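PDB 6ZGQ: AceL NrdHF-1-1 Intein from Metagenome, which belongs to the class 3 split inteins, which excise themselves and join their flanking sequences by protein splicing, and is here a splice-inactive variant. Local coordinates for residues A[33-41]-A[75-86]. Numbering follows the deposited sequence.
Sequences LQFDMNTKD and RMIYEQGGEIKE
Two beta hairpins of the all-beta HINT (Hedgehog/intein) fold of inteins meet here, the loop after strand 32-35 lying against strands 75-80 and 83-88, and Ile84 of the second hairpin is met by Phe35, Met37 and Lys40 of the first. Its CD1 comes to the edge of the Phe35 ring, in the ring plane, 3.8 Å from CE2, while its CG2 packs on Met37 CG. On the Lys40 side, Ile84 CG1 lies 3.9 Å from Lys40 CG. The two backbones do not pair directly: a water donates to Met37 O and accepts from Ile84 N, bridging the place where the chains run closest. Met37 reaches past Ile84 along the second hairpin; the bend at its last torsion (chi3 75°) lays CE against Ile77 CD1, and SD rests 3.5 Å from Arg75 NH2. That guanidinium is held by Glu86, NE to OE1 and NH2 to OE2, both oxygens lying near its plane, and NH1 is taken up by the carbonyls of Lys139 and Ala155. The sulfur thus lies at the edge of a guanidinium that Glu86 and two backbone carbonyls already hold. At the other end, Lys40 runs out extended over Ile84 to the type II' turn from Gln80 to Glu83. Glu79, on the strand just before the turn, is also bridged through OE1 to Arg112, so the carboxylate is shared by two cations. Lys40 NZ forms a salt bridge with Glu79 OE2, donating at 3.0 Å from 66° above the carboxylate plane, and donates to Gly82 O, also at 3.0 Å and from above the carbonyl plane.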
loop_
_atom_site.group_PDB
_atom_site.type_symbol
_atom_site.label_atom_id
_atom_site.label_comp_id
_atom_site.label_asym_id
_atom_site.label_seq_id
_atom_site.Cartn_x
_atom_site.Cartn_y
_atom_site.Cartn_z
ATOM N N LEU A 33 -6.830 -7.218 -5.807
ATOM C CA LEU A 33 -7.517 -7.282 -4.503
ATOM C C LEU A 33 -7.557 -5.871 -3.919
ATOM O O LEU A 33 -6.512 -5.352 -3.490
ATOM C CB LEU A 33 -6.798 -8.243 -3.546
ATOM C CG LEU A 33 -7.503 -8.493 -2.206
ATOM C CD1 LEU A 33 -8.903 -9.049 -2.423
ATOM C CD2 LEU A 33 -6.691 -9.425 -1.322
ATOM N N GLN A 34 -8.741 -5.247 -3.959
ATOM C CA GLN A 34 -8.966 -3.919 -3.381
ATOM C C GLN A 34 -9.580 -4.092 -1.996
ATOM O O GLN A 34 -10.093 -5.175 -1.685
ATOM C CB GLN A 34 -9.838 -3.038 -4.296
ATOM C CG GLN A 34 -11.310 -3.409 -4.364
ATOM C CD GLN A 34 -12.168 -2.231 -4.763
ATOM O OE1 GLN A 34 -11.763 -1.403 -5.577
ATOM N NE2 GLN A 34 -13.352 -2.135 -4.178
ATOM N N PHE A 35 -9.472 -3.037 -1.185
ATOM C CA PHE A 35 -10.086 -2.908 0.143
ATOM C C PHE A 35 -10.913 -1.615 0.117
ATOM O O PHE A 35 -10.362 -0.531 -0.124
ATOM C CB PHE A 35 -8.986 -2.865 1.212
ATOM C CG PHE A 35 -9.481 -2.741 2.634
ATOM C CD1 PHE A 35 -10.069 -3.817 3.281
ATOM C CD2 PHE A 35 -9.310 -1.557 3.338
ATOM C CE1 PHE A 35 -10.495 -3.710 4.595
ATOM C CE2 PHE A 35 -9.737 -1.441 4.650
ATOM C CZ PHE A 35 -10.334 -2.517 5.278
ATOM N N ASP A 36 -12.229 -1.739 0.314
ATOM C CA ASP A 36 -13.137 -0.582 0.276
ATOM C C ASP A 36 -13.036 0.146 1.623
ATOM O O ASP A 36 -13.302 -0.461 2.665
ATOM C CB ASP A 36 -14.572 -1.018 -0.028
ATOM C CG ASP A 36 -15.507 0.156 -0.178
ATOM O OD1 ASP A 36 -15.914 0.714 0.861
ATOM O OD2 ASP A 36 -15.798 0.537 -1.330
ATOM N N MET A 37 -12.614 1.418 1.591
ATOM C CA MET A 37 -12.359 2.212 2.805
ATOM C C MET A 37 -13.650 2.494 3.579
ATOM O O MET A 37 -13.601 2.633 4.805
ATOM C CB MET A 37 -11.668 3.535 2.459
ATOM C CG MET A 37 -10.219 3.386 2.038
ATOM S SD MET A 37 -9.545 4.962 1.492
ATOM C CE MET A 37 -9.313 5.792 3.062
ATOM N N ASN A 38 -14.781 2.575 2.865
ATOM C CA ASN A 38 -16.095 2.879 3.462
ATOM C C ASN A 38 -16.728 1.643 4.124
ATOM O O ASN A 38 -17.341 1.781 5.192
ATOM C CB ASN A 38 -17.060 3.480 2.422
ATOM C CG ASN A 38 -16.570 4.804 1.856
ATOM O OD1 ASN A 38 -15.935 5.595 2.552
ATOM N ND2 ASN A 38 -16.875 5.055 0.587
ATOM N N THR A 39 -16.562 0.463 3.504
ATOM C CA THR A 39 -17.247 -0.778 3.918
ATOM C C THR A 39 -16.316 -1.792 4.612
ATOM O O THR A 39 -16.817 -2.680 5.302
ATOM C CB THR A 39 -17.935 -1.470 2.715
ATOM O OG1 THR A 39 -16.942 -1.970 1.818
ATOM C CG2 THR A 39 -18.864 -0.513 1.962
ATOM N N LYS A 40 -14.993 -1.648 4.429
ATOM C CA LYS A 40 -13.954 -2.573 4.952
ATOM C C LYS A 40 -14.038 -3.960 4.308
ATOM O O LYS A 40 -13.496 -4.919 4.870
ATOM C CB LYS A 40 -14.029 -2.734 6.481
ATOM C CG LYS A 40 -13.649 -1.509 7.299
ATOM C CD LYS A 40 -13.844 -1.785 8.784
ATOM C CE LYS A 40 -13.201 -0.726 9.665
ATOM N NZ LYS A 40 -13.383 -1.054 11.104
ATOM N N ASP A 41 -14.705 -4.054 3.150
ATOM C CA ASP A 41 -14.851 -5.310 2.387
ATOM C C ASP A 41 -13.723 -5.431 1.356
ATOM O O ASP A 41 -13.316 -4.414 0.782
ATOM C CB ASP A 41 -16.190 -5.358 1.645
ATOM C CG ASP A 41 -17.385 -5.498 2.575
ATOM O OD1 ASP A 41 -17.212 -5.970 3.715
ATOM O OD2 ASP A 41 -18.492 -5.123 2.153
ATOM N N ARG A 75 -0.574 7.724 -0.516
ATOM C CA ARG A 75 -1.615 7.666 0.513
ATOM C C ARG A 75 -1.383 6.422 1.382
ATOM O O ARG A 75 -1.421 5.293 0.868
ATOM C CB ARG A 75 -3.010 7.667 -0.134
ATOM C CG ARG A 75 -3.366 8.995 -0.798
ATOM C CD ARG A 75 -4.578 8.895 -1.708
ATOM N NE ARG A 75 -5.794 8.525 -0.971
ATOM C CZ ARG A 75 -6.417 7.344 -1.031
ATOM N NH1 ARG A 75 -5.975 6.363 -1.806
ATOM N NH2 ARG A 75 -7.508 7.137 -0.306
ATOM N N MET A 76 -1.071 6.639 2.667
ATOM C CA MET A 76 -0.985 5.562 3.659
ATOM C C MET A 76 -2.383 5.369 4.236
ATOM O O MET A 76 -3.077 6.365 4.471
ATOM C CB MET A 76 0.018 5.904 4.763
ATOM C CG MET A 76 1.435 6.106 4.247
ATOM S SD MET A 76 2.039 4.670 3.340
ATOM C CE MET A 76 2.287 3.516 4.689
ATOM N N ILE A 77 -2.785 4.103 4.396
ATOM C CA ILE A 77 -4.123 3.699 4.847
ATOM C C ILE A 77 -3.951 3.065 6.229
ATOM O O ILE A 77 -3.098 2.185 6.405
ATOM C CB ILE A 77 -4.774 2.715 3.837
ATOM C CG1 ILE A 77 -4.883 3.358 2.441
ATOM C CG2 ILE A 77 -6.141 2.235 4.315
ATOM C CD1 ILE A 77 -5.774 4.585 2.357
ATOM N N TYR A 78 -4.710 3.567 7.206
ATOM C CA TYR A 78 -4.671 3.071 8.583
ATOM C C TYR A 78 -6.093 3.109 9.133
ATOM O O TYR A 78 -6.947 3.788 8.545
ATOM C CB TYR A 78 -3.696 3.905 9.428
ATOM C CG TYR A 78 -4.018 5.376 9.521
ATOM C CD1 TYR A 78 -3.591 6.265 8.546
ATOM C CD2 TYR A 78 -4.737 5.882 10.596
ATOM C CE1 TYR A 78 -3.877 7.615 8.635
ATOM C CE2 TYR A 78 -5.034 7.230 10.693
ATOM C CZ TYR A 78 -4.597 8.094 9.709
ATOM O OH TYR A 78 -4.881 9.434 9.788
ATOM N N GLU A 79 -6.329 2.352 10.209
ATOM C CA GLU A 79 -7.570 2.398 10.990
ATOM C C GLU A 79 -7.306 3.245 12.238
ATOM O O GLU A 79 -6.216 3.142 12.823
ATOM C CB GLU A 79 -8.030 0.983 11.383
ATOM C CG GLU A 79 -9.429 0.968 11.990
ATOM C CD GLU A 79 -9.953 -0.409 12.356
ATOM O OE1 GLU A 79 -9.299 -1.428 12.039
ATOM O OE2 GLU A 79 -11.044 -0.463 12.968
ATOM N N GLN A 80 -8.269 4.105 12.582
ATOM C CA GLN A 80 -8.299 4.861 13.847
ATOM C C GLN A 80 -9.764 4.935 14.308
ATOM O O GLN A 80 -10.642 5.300 13.507
ATOM C CB GLN A 80 -7.701 6.253 13.655
ATOM C CG GLN A 80 -7.680 7.099 14.915
ATOM C CD GLN A 80 -7.146 8.487 14.655
ATOM O OE1 GLN A 80 -7.223 8.996 13.539
ATOM N NE2 GLN A 80 -6.601 9.111 15.690
ATOM N N GLY A 81 -10.015 4.595 15.577
ATOM C CA GLY A 81 -11.371 4.280 16.054
ATOM C C GLY A 81 -11.899 3.107 15.240
ATOM O O GLY A 81 -11.185 2.110 15.073
ATOM N N GLY A 82 -13.115 3.245 14.706
ATOM C CA GLY A 82 -13.728 2.234 13.834
ATOM C C GLY A 82 -13.653 2.569 12.351
ATOM O O GLY A 82 -14.194 1.812 11.538
ATOM N N GLU A 83 -12.968 3.670 12.008
ATOM C CA GLU A 83 -12.977 4.272 10.657
ATOM C C GLU A 83 -11.644 4.015 9.945
ATOM O O GLU A 83 -10.617 3.948 10.618
ATOM C CB GLU A 83 -13.227 5.785 10.760
ATOM C CG GLU A 83 -14.590 6.139 11.347
ATOM C CD GLU A 83 -15.104 7.502 10.915
ATOM O OE1 GLU A 83 -15.530 8.282 11.793
ATOM O OE2 GLU A 83 -15.099 7.795 9.700
ATOM N N ILE A 84 -11.684 3.850 8.615
ATOM C CA ILE A 84 -10.487 3.747 7.756
ATOM C C ILE A 84 -10.144 5.157 7.255
ATOM O O ILE A 84 -10.996 5.807 6.622
ATOM C CB ILE A 84 -10.711 2.791 6.556
ATOM C CG1 ILE A 84 -11.118 1.384 7.028
ATOM C CG2 ILE A 84 -9.471 2.723 5.675
ATOM C CD1 ILE A 84 -10.075 0.649 7.853
ATOM N N LYS A 85 -8.911 5.595 7.560
ATOM C CA LYS A 85 -8.390 6.953 7.309
ATOM C C LYS A 85 -7.209 6.871 6.337
ATOM O O LYS A 85 -6.604 5.795 6.200
ATOM C CB LYS A 85 -7.890 7.596 8.621
ATOM C CG LYS A 85 -8.869 7.576 9.795
ATOM C CD LYS A 85 -9.841 8.747 9.792
ATOM C CE LYS A 85 -10.569 8.872 11.122
ATOM N NZ LYS A 85 -9.804 9.657 12.127
ATOM N N GLU A 86 -6.890 8.005 5.702
ATOM C CA GLU A 86 -5.718 8.156 4.829
ATOM C C GLU A 86 -4.870 9.340 5.308
ATOM O O GLU A 86 -5.389 10.245 5.977
ATOM C CB GLU A 86 -6.142 8.381 3.368
ATOM C CG GLU A 86 -7.143 9.515 3.203
ATOM C CD GLU A 86 -7.476 9.794 1.758
ATOM O OE1 GLU A 86 -6.604 10.322 1.036
ATOM O OE2 GLU A 86 -8.611 9.480 1.346
HETATM O O HOH W 1 -14.227 3.864 7.510
#